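Local coordinates for protein lipase (Pelosinus fermentans, PDB 5AH0) that acts as a lipase, cleaving ester bonds, and also hydrolyses the synthetic polyester poly(butylene adipate-co-terephthalate), at residues Y4-V9 with K107-A112; H154-I159 with S255-F260. All coordinates share one frame; numbering follows the deposited sequence.

Both contacts pair parallel strands of one sheet, the central sheet of an alpha/beta-hydrolase fold. From the N terminus, strand 6-9 meets strand 108-113 in interaction 1, closing a long excursion that carries three of the four zinc ligands, Asp56, His76 and His82. Only then does interaction 2 open: strand 153-159 meets strand 258-265 across an excursion about half helical and without strands that supplies the fourth, Asp233. The two contacts thus follow in series, neither nested nor crossed. Strands 108-113 and 153-159 are themselves neighbours, joined for example by a probable hydrogen bond between Ile159 N and Ala112 O (2.8 Å), so the four strands are consecutive in one sheet.

Interaction 1 of 2, residues Y4-V9 with K107-A112; sequences YPIVLV and KIHLVA
The aliphatic chain of Lys107 lies along one face of the Tyr4 ring, the two side chains pointing the same way. Its CB stands over the ring centre, 3.7 Å from the centroid, a CH-pi contact, and its CD reaches the phenol, 3.4 Å from Tyr4 OH. The Tyr4 side chain turns its CG beside its own backbone N (chi1 -55°), which brings the ring across Lys107, just ahead of the other strand. His109 meets it differently: the Tyr4 edge is directed at the imidazole face in an offset edge-to-face pair, centroids 5.8 Å apart and planes at 62°. Tyr4 O in turn lies at the imidazole edge, 3.4 Å from His109 CD2. ND1 is hydrogen-bonded to Ser155 and NE2 to Asn2, two bonds that fix the rotation of the imidazole. A valine in place of Tyr4 would probably leave the lysine chain without its aromatic floor and the imidazole face without its partner.

Beyond these rings the strands pair in parallel register through four backbone hydrogen bonds, from His109 N to Pro5 O (2.9 Å) through to Val9 N to Val111 O. Ile6, Leu8, His109 and Val111 share one face; there Leu8 CD2 lies 3.8 Å from Val111 CB, alongside it, and Ile6, His109 and Val111 touch helix 370-380. Val7, Val9, Leu110 and Ala112 share the other, where Leu110 CD2 sits 3.8 Å from Val7 CG1 and helix 116-129 packs against Val9, Leu110 and Ala112. Strand 108-113 leads into that helix, the place where this fold usually carries its nucleophile elbow. Among these apolar branches His109 is a buried polar side chain with both ring nitrogens satisfied, so its burial probably costs little and its ring is held for the Tyr4 edge.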
ATOM      1  N   TYR A   4      11.180   5.721  17.744  1.00 61.58           N
ATOM      2  CA  TYR A   4      10.588   6.178  16.499  1.00 60.28           C
ATOM      3  C   TYR A   4       9.115   5.780  16.428  1.00 60.51           C
ATOM      4  O   TYR A   4       8.738   4.650  16.789  1.00 56.21           O
ATOM      5  CB  TYR A   4      11.334   5.600  15.303  1.00 60.82           C
ATOM      6  CG  TYR A   4      12.812   5.883  15.298  1.00 64.63           C
ATOM      7  CD1 TYR A   4      13.310   7.157  15.608  1.00 67.10           C
ATOM      8  CD2 TYR A   4      13.719   4.879  14.975  1.00 64.69           C
ATOM      9  CE1 TYR A   4      14.683   7.412  15.597  1.00 70.51           C
ATOM     10  CE2 TYR A   4      15.082   5.125  14.960  1.00 73.01           C
ATOM     11  CZ  TYR A   4      15.562   6.387  15.273  1.00 73.80           C
ATOM     12  OH  TYR A   4      16.919   6.598  15.250  1.00 80.01           O
ATOM     13  N   PRO A   5       8.277   6.706  15.954  1.00 58.60           N
ATOM     14  CA  PRO A   5       6.863   6.387  15.786  1.00 56.59           C
ATOM     15  C   PRO A   5       6.625   5.463  14.603  1.00 58.71           C
ATOM     16  O   PRO A   5       7.512   5.278  13.757  1.00 59.64           O
ATOM     17  CB  PRO A   5       6.220   7.753  15.547  1.00 56.79           C
ATOM     18  CG  PRO A   5       7.324   8.604  15.010  1.00 57.71           C
ATOM     19  CD  PRO A   5       8.572   8.122  15.679  1.00 57.73           C
ATOM     20  N   ILE A   6       5.424   4.894  14.561  1.00 56.16           N
ATOM     21  CA  ILE A   6       4.989   4.049  13.462  1.00 51.72           C
ATOM     22  C   ILE A   6       4.021   4.810  12.559  1.00 52.70           C
ATOM     23  O   ILE A   6       3.092   5.452  13.050  1.00 51.25           O
ATOM     24  CB  ILE A   6       4.299   2.789  13.980  1.00 43.77           C
ATOM     25  CG1 ILE A   6       5.322   1.833  14.585  1.00 45.20           C
ATOM     26  CG2 ILE A   6       3.529   2.129  12.869  1.00 41.75           C
ATOM     27  CD1 ILE A   6       4.700   0.674  15.359  1.00 39.10           C
ATOM     28  N   VAL A   7       4.246   4.750  11.247  1.00 50.54           N
ATOM     29  CA  VAL A   7       3.308   5.324  10.289  1.00 50.12           C
ATOM     30  C   VAL A   7       2.683   4.216   9.463  1.00 47.08           C
ATOM     31  O   VAL A   7       3.385   3.458   8.794  1.00 45.58           O
ATOM     32  CB  VAL A   7       3.993   6.368   9.360  1.00 53.55           C
ATOM     33  CG1 VAL A   7       3.143   6.647   8.129  1.00 49.59           C
ATOM     34  CG2 VAL A   7       4.238   7.642  10.116  1.00 54.18           C
ATOM     35  N   LEU A   8       1.358   4.131   9.501  1.00 49.89           N
ATOM     36  CA  LEU A   8       0.641   3.029   8.868  1.00 47.63           C
ATOM     37  C   LEU A   8       0.197   3.410   7.472  1.00 46.93           C
ATOM     38  O   LEU A   8      -0.366   4.485   7.264  1.00 49.94           O
ATOM     39  CB  LEU A   8      -0.556   2.620   9.718  1.00 46.30           C
ATOM     40  CG  LEU A   8      -0.231   1.960  11.056  1.00 45.48           C
ATOM     41  CD1 LEU A   8      -1.468   1.947  11.929  1.00 46.85           C
ATOM     42  CD2 LEU A   8       0.288   0.542  10.854  1.00 34.13           C
ATOM     43  N   VAL A   9       0.465   2.530   6.511  1.00 45.75           N
ATOM     44  CA  VAL A   9       0.248   2.846   5.105  1.00 44.78           C
ATOM     45  C   VAL A   9      -0.594   1.776   4.420  1.00 43.78           C
ATOM     46  O   VAL A   9      -0.098   0.680   4.120  1.00 40.96           O
ATOM     47  CB  VAL A   9       1.597   3.013   4.360  1.00 46.54           C
ATOM     48  CG1 VAL A   9       1.373   3.466   2.913  1.00 47.54           C
ATOM     49  CG2 VAL A   9       2.492   4.010   5.088  1.00 48.67           C
ATOM     50  N   LYS A 107      13.538   9.627  13.045  1.00 65.10           N
ATOM     51  CA  LYS A 107      13.155   8.675  12.009  1.00 66.24           C
ATOM     52  C   LYS A 107      11.776   8.072  12.308  1.00 66.19           C
ATOM     53  O   LYS A 107      11.208   8.315  13.378  1.00 66.52           O
ATOM     54  CB  LYS A 107      14.212   7.576  11.886  1.00 67.03           C
ATOM     55  CG  LYS A 107      15.623   8.083  12.095  1.00 70.72           C
ATOM     56  CD  LYS A 107      16.690   7.029  11.859  1.00 73.30           C
ATOM     57  CE  LYS A 107      16.859   6.736  10.384  1.00 79.47           C
ATOM     58  NZ  LYS A 107      17.920   5.713  10.117  1.00 85.34           N
ATOM     59  N   ILE A 108      11.231   7.317  11.353  1.00 64.52           N
ATOM     60  CA  ILE A 108       9.969   6.589  11.552  1.00 58.51           C
ATOM     61  C   ILE A 108      10.109   5.140  11.140  1.00 58.89           C
ATOM     62  O   ILE A 108      11.039   4.789  10.408  1.00 64.65           O
ATOM     63  CB  ILE A 108       8.812   7.177  10.737  1.00 50.35           C
ATOM     64  CG1 ILE A 108       9.121   7.079   9.244  1.00 53.30           C
ATOM     65  CG2 ILE A 108       8.516   8.607  11.136  1.00 51.99           C
ATOM     66  CD1 ILE A 108       8.046   7.658   8.374  1.00 53.04           C
ATOM     67  N   HIS A 109       9.186   4.303  11.618  1.00 54.25           N
ATOM     68  CA  HIS A 109       8.988   2.954  11.084  1.00 51.55           C
ATOM     69  C   HIS A 109       7.807   2.961  10.130  1.00 54.45           C
ATOM     70  O   HIS A 109       6.712   3.379  10.510  1.00 55.60           O
ATOM     71  CB  HIS A 109       8.692   1.934  12.181  1.00 51.02           C
ATOM     72  CG  HIS A 109       9.711   1.879  13.271  1.00 55.49           C
ATOM     73  ND1 HIS A 109      10.961   1.327  13.093  1.00 58.15           N
ATOM     74  CD2 HIS A 109       9.650   2.270  14.566  1.00 51.80           C
ATOM     75  CE1 HIS A 109      11.634   1.399  14.228  1.00 54.49           C
ATOM     76  NE2 HIS A 109      10.862   1.966  15.137  1.00 51.94           N
ATOM     77  N   LEU A 110       8.003   2.471   8.912  1.00 54.71           N
ATOM     78  CA  LEU A 110       6.881   2.331   7.993  1.00 51.55           C
ATOM     79  C   LEU A 110       6.319   0.917   8.057  1.00 54.48           C
ATOM     80  O   LEU A 110       7.030  -0.060   7.817  1.00 58.64           O
ATOM     81  CB  LEU A 110       7.294   2.699   6.566  1.00 46.16           C
ATOM     82  CG  LEU A 110       7.452   4.214   6.458  1.00 51.32           C
ATOM     83  CD1 LEU A 110       8.278   4.652   5.243  1.00 53.12           C
ATOM     84  CD2 LEU A 110       6.070   4.881   6.477  1.00 45.82           C
ATOM     85  N   VAL A 111       5.045   0.815   8.418  1.00 51.10           N
ATOM     86  CA  VAL A 111       4.335  -0.460   8.391  1.00 49.89           C
ATOM     87  C   VAL A 111       3.256  -0.364   7.327  1.00 49.13           C
ATOM     88  O   VAL A 111       2.376   0.509   7.379  1.00 48.93           O
ATOM     89  CB  VAL A 111       3.709  -0.820   9.764  1.00 36.15           C
ATOM     90  CG1 VAL A 111       2.914  -2.090   9.669  1.00 34.09           C
ATOM     91  CG2 VAL A 111       4.798  -0.941  10.847  1.00 36.85           C
ATOM     92  N   ALA A 112       3.350  -1.250   6.345  1.00 44.98           N
ATOM     93  CA  ALA A 112       2.514  -1.170   5.171  1.00 42.99           C
ATOM     94  C   ALA A 112       1.843  -2.499   4.882  1.00 41.36           C
ATOM     95  O   ALA A 112       2.401  -3.563   5.141  1.00 40.90           O
ATOM     96  CB  ALA A 112       3.328  -0.733   3.978  1.00 41.08           C
TER

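Interaction 2 of 2, residues H154-I159 with S255-F260; sequences HSITTI and SDIYYF
From Tyr258 N to His154 O through to Thr158 N to Phe260 O, four backbone hydrogen bonds join these parallel strands, whose axes diverge by only 12°; the middle two, Ile156 N to Tyr258 O and Phe260 N to Ile156 O, are both 2.7 Å. Ile156 therefore gives and accepts in the same strand pair, and its side chain carries much of the contact. With CG1 beside the backbone N (chi1 -74°), it runs alongside Tyr259 and brings CD1 to 3.9 Å from Tyr259 CE2. The methyl Ile257 CG2 also lies above one face of the Tyr259 ring, displaced toward its rim, and touches Ile156 CG1 at 4.0 Å, so the two isoleucines and the tyrosine form one apolar cluster. The Tyr259 phenol extends beyond it to a hydrogen bond with Gln254 N.

At the start of the strands two rings lie side by side: His154 CE1 comes to the edge of Tyr258, near the plane of that ring and 3.9 Å from CE2, with the ring planes oblique at 45°. On the face opposite Ile156 and Tyr259, Ser155 CB packs on Tyr258 CB. Thr157 then sets OG1 beside Phe260, 3.8 Å from Phe260 CB, its side chain running aslant to the phenylalanine, whose ring also receives Lys379 in a cation-pi contact.

Strand 153-159 is an interior strand: Ser155 and Thr157 bond through their backbones to Leu110 and Ala112 on the side away from strand 258-265. Helix 116-129 lies over the Ile156-Tyr259 face, its Val124 touching Ile156, Ile257 and Tyr259, and Lys128 of the same helix makes a salt bridge with Asp256. Helix 370-380 lies against Ser155 and Thr157 on the other face, while loop residues Pro341 and Ile343 cover Tyr258.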
ATOM      1  N   HIS A 154      13.622   4.040   9.585  1.00 66.15           N
ATOM      2  CA  HIS A 154      14.473   3.083  10.270  1.00 68.19           C
ATOM      3  C   HIS A 154      14.169   1.662   9.810  1.00 66.17           C
ATOM      4  O   HIS A 154      15.070   0.837   9.644  1.00 70.08           O
ATOM      5  CB  HIS A 154      14.320   3.204  11.783  1.00 69.32           C
ATOM      6  CG  HIS A 154      15.464   2.613  12.542  1.00 73.39           C
ATOM      7  ND1 HIS A 154      15.389   1.396  13.183  1.00 74.64           N
ATOM      8  CD2 HIS A 154      16.727   3.063  12.735  1.00 75.98           C
ATOM      9  CE1 HIS A 154      16.553   1.127  13.751  1.00 75.77           C
ATOM     10  NE2 HIS A 154      17.380   2.125  13.496  1.00 77.16           N
ATOM     11  N   SER A 155      12.890   1.369   9.627  1.00 59.61           N
ATOM     12  CA  SER A 155      12.486   0.047   9.185  1.00 55.83           C
ATOM     13  C   SER A 155      11.292   0.096   8.267  1.00 50.39           C
ATOM     14  O   SER A 155      10.493   1.031   8.303  1.00 49.49           O
ATOM     15  CB  SER A 155      12.149  -0.841  10.378  1.00 59.79           C
ATOM     16  OG  SER A 155      11.076  -0.280  11.116  1.00 60.92           O
ATOM     17  N   ILE A 156      11.160  -0.953   7.470  1.00 49.35           N
ATOM     18  CA  ILE A 156      10.008  -1.119   6.620  1.00 49.95           C
ATOM     19  C   ILE A 156       9.424  -2.507   6.860  1.00 49.92           C
ATOM     20  O   ILE A 156      10.111  -3.522   6.701  1.00 51.48           O
ATOM     21  CB  ILE A 156      10.377  -0.937   5.137  1.00 53.63           C
ATOM     22  CG1 ILE A 156      10.603   0.544   4.822  1.00 53.04           C
ATOM     23  CG2 ILE A 156       9.309  -1.537   4.226  1.00 43.20           C
ATOM     24  CD1 ILE A 156      10.748   0.813   3.340  1.00 54.47           C
ATOM     25  N   THR A 157       8.161  -2.549   7.269  1.00 46.29           N
ATOM     26  CA  THR A 157       7.469  -3.812   7.396  1.00 43.64           C
ATOM     27  C   THR A 157       6.374  -3.841   6.360  1.00 46.04           C
ATOM     28  O   THR A 157       5.547  -2.932   6.315  1.00 49.70           O
ATOM     29  CB  THR A 157       6.862  -4.000   8.781  1.00 41.72           C
ATOM     30  OG1 THR A 157       7.902  -3.996   9.761  1.00 49.52           O
ATOM     31  CG2 THR A 157       6.097  -5.332   8.864  1.00 40.81           C
ATOM     32  N   THR A 158       6.370  -4.859   5.505  1.00 43.51           N
ATOM     33  CA  THR A 158       5.304  -4.975   4.525  1.00 43.10           C
ATOM     34  C   THR A 158       4.533  -6.256   4.763  1.00 44.87           C
ATOM     35  O   THR A 158       5.089  -7.288   5.142  1.00 44.49           O
ATOM     36  CB  THR A 158       5.814  -4.915   3.071  1.00 42.80           C
ATOM     37  OG1 THR A 158       6.517  -6.118   2.751  1.00 42.45           O
ATOM     38  CG2 THR A 158       6.724  -3.691   2.871  1.00 41.22           C
ATOM     39  N   ILE A 159       3.221  -6.145   4.611  1.00 41.86           N
ATOM     40  CA  ILE A 159       2.315  -7.232   4.898  1.00 39.02           C
ATOM     41  C   ILE A 159       1.433  -7.500   3.709  1.00 39.75           C
ATOM     42  O   ILE A 159       0.695  -6.608   3.276  1.00 40.58           O
ATOM     43  CB  ILE A 159       1.436  -6.909   6.097  1.00 39.24           C
ATOM     44  CG1 ILE A 159       2.305  -6.481   7.279  1.00 39.97           C
ATOM     45  CG2 ILE A 159       0.543  -8.115   6.442  1.00 37.02           C
ATOM     46  CD1 ILE A 159       1.509  -6.076   8.493  1.00 45.12           C
ATOM     47  N   SER A 255      20.583   0.582   2.533  1.00 87.42           N
ATOM     48  CA  SER A 255      21.557  -0.011   3.440  1.00 90.20           C
ATOM     49  C   SER A 255      21.221   0.201   4.905  1.00 88.88           C
ATOM     50  O   SER A 255      21.528  -0.644   5.743  1.00 89.31           O
ATOM     51  CB  SER A 255      22.943   0.570   3.159  1.00 96.43           C
ATOM     52  OG  SER A 255      23.289   0.395   1.799  1.00100.08           O
ATOM     53  N   ASP A 256      20.600   1.332   5.213  1.00 89.00           N
ATOM     54  CA  ASP A 256      20.369   1.725   6.600  1.00 89.89           C
ATOM     55  C   ASP A 256      18.921   1.529   7.022  1.00 80.94           C
ATOM     56  O   ASP A 256      18.441   2.233   7.912  1.00 80.31           O
ATOM     57  CB  ASP A 256      20.745   3.182   6.805  1.00 98.04           C
ATOM     58  CG  ASP A 256      20.042   4.080   5.830  1.00104.17           C
ATOM     59  OD1 ASP A 256      19.654   3.571   4.755  1.00103.07           O
ATOM     60  OD2 ASP A 256      19.858   5.278   6.141  1.00109.25           O
ATOM     61  N   ILE A 257      18.219   0.619   6.350  1.00 75.42           N
ATOM     62  CA  ILE A 257      16.832   0.317   6.684  1.00 73.82           C
ATOM     63  C   ILE A 257      16.616  -1.169   6.990  1.00 75.68           C
ATOM     64  O   ILE A 257      16.967  -2.032   6.187  1.00 78.86           O
ATOM     65  CB  ILE A 257      15.879   0.697   5.536  1.00 69.16           C
ATOM     66  CG1 ILE A 257      16.042   2.162   5.146  1.00 65.67           C
ATOM     67  CG2 ILE A 257      14.431   0.402   5.919  1.00 65.11           C
ATOM     68  CD1 ILE A 257      15.068   2.600   4.071  1.00 62.80           C
ATOM     69  N   TYR A 258      16.016  -1.473   8.134  1.00 71.94           N
ATOM     70  CA  TYR A 258      15.627  -2.848   8.411  1.00 70.96           C
ATOM     71  C   TYR A 258      14.369  -3.212   7.596  1.00 69.33           C
ATOM     72  O   TYR A 258      13.404  -2.446   7.559  1.00 67.94           O
ATOM     73  CB  TYR A 258      15.371  -3.040   9.906  1.00 72.15           C
ATOM     74  CG  TYR A 258      16.617  -3.101  10.768  1.00 76.06           C
ATOM     75  CD1 TYR A 258      17.341  -4.284  10.905  1.00 78.50           C
ATOM     76  CD2 TYR A 258      17.058  -1.981  11.463  1.00 75.99           C
ATOM     77  CE1 TYR A 258      18.477  -4.343  11.701  1.00 77.26           C
ATOM     78  CE2 TYR A 258      18.186  -2.033  12.257  1.00 76.92           C
ATOM     79  CZ  TYR A 258      18.889  -3.216  12.373  1.00 78.98           C
ATOM     80  OH  TYR A 258      20.014  -3.268  13.164  1.00 86.68           O
ATOM     81  N   TYR A 259      14.376  -4.363   6.930  1.00 65.33           N
ATOM     82  CA  TYR A 259      13.212  -4.764   6.151  1.00 62.71           C
ATOM     83  C   TYR A 259      12.578  -6.037   6.711  1.00 61.71           C
ATOM     84  O   TYR A 259      13.247  -7.064   6.864  1.00 62.06           O
ATOM     85  CB  TYR A 259      13.574  -4.984   4.686  1.00 59.60           C
ATOM     86  CG  TYR A 259      13.909  -3.727   3.912  1.00 60.49           C
ATOM     87  CD1 TYR A 259      15.185  -3.178   3.966  1.00 64.65           C
ATOM     88  CD2 TYR A 259      12.972  -3.113   3.092  1.00 58.02           C
ATOM     89  CE1 TYR A 259      15.515  -2.037   3.242  1.00 65.61           C
ATOM     90  CE2 TYR A 259      13.293  -1.970   2.359  1.00 59.52           C
ATOM     91  CZ  TYR A 259      14.569  -1.440   2.437  1.00 62.18           C
ATOM     92  OH  TYR A 259      14.906  -0.309   1.729  1.00 62.14           O
ATOM     93  N   PHE A 260      11.288  -5.964   7.013  1.00 55.81           N
ATOM     94  CA  PHE A 260      10.527  -7.149   7.398  1.00 54.22           C
ATOM     95  C   PHE A 260       9.342  -7.347   6.455  1.00 53.78           C
ATOM     96  O   PHE A 260       8.560  -6.422   6.223  1.00 52.94           O
ATOM     97  CB  PHE A 260      10.029  -7.031   8.838  1.00 52.85           C
ATOM     98  CG  PHE A 260      11.122  -6.871   9.845  1.00 57.72           C
ATOM     99  CD1 PHE A 260      11.764  -7.979  10.373  1.00 58.75           C
ATOM    100  CD2 PHE A 260      11.516  -5.613  10.264  1.00 58.69           C
ATOM    101  CE1 PHE A 260      12.773  -7.835  11.308  1.00 57.59           C
ATOM    102  CE2 PHE A 260      12.525  -5.461  11.193  1.00 60.34           C
ATOM    103  CZ  PHE A 260      13.156  -6.578  11.715  1.00 60.27           C
TER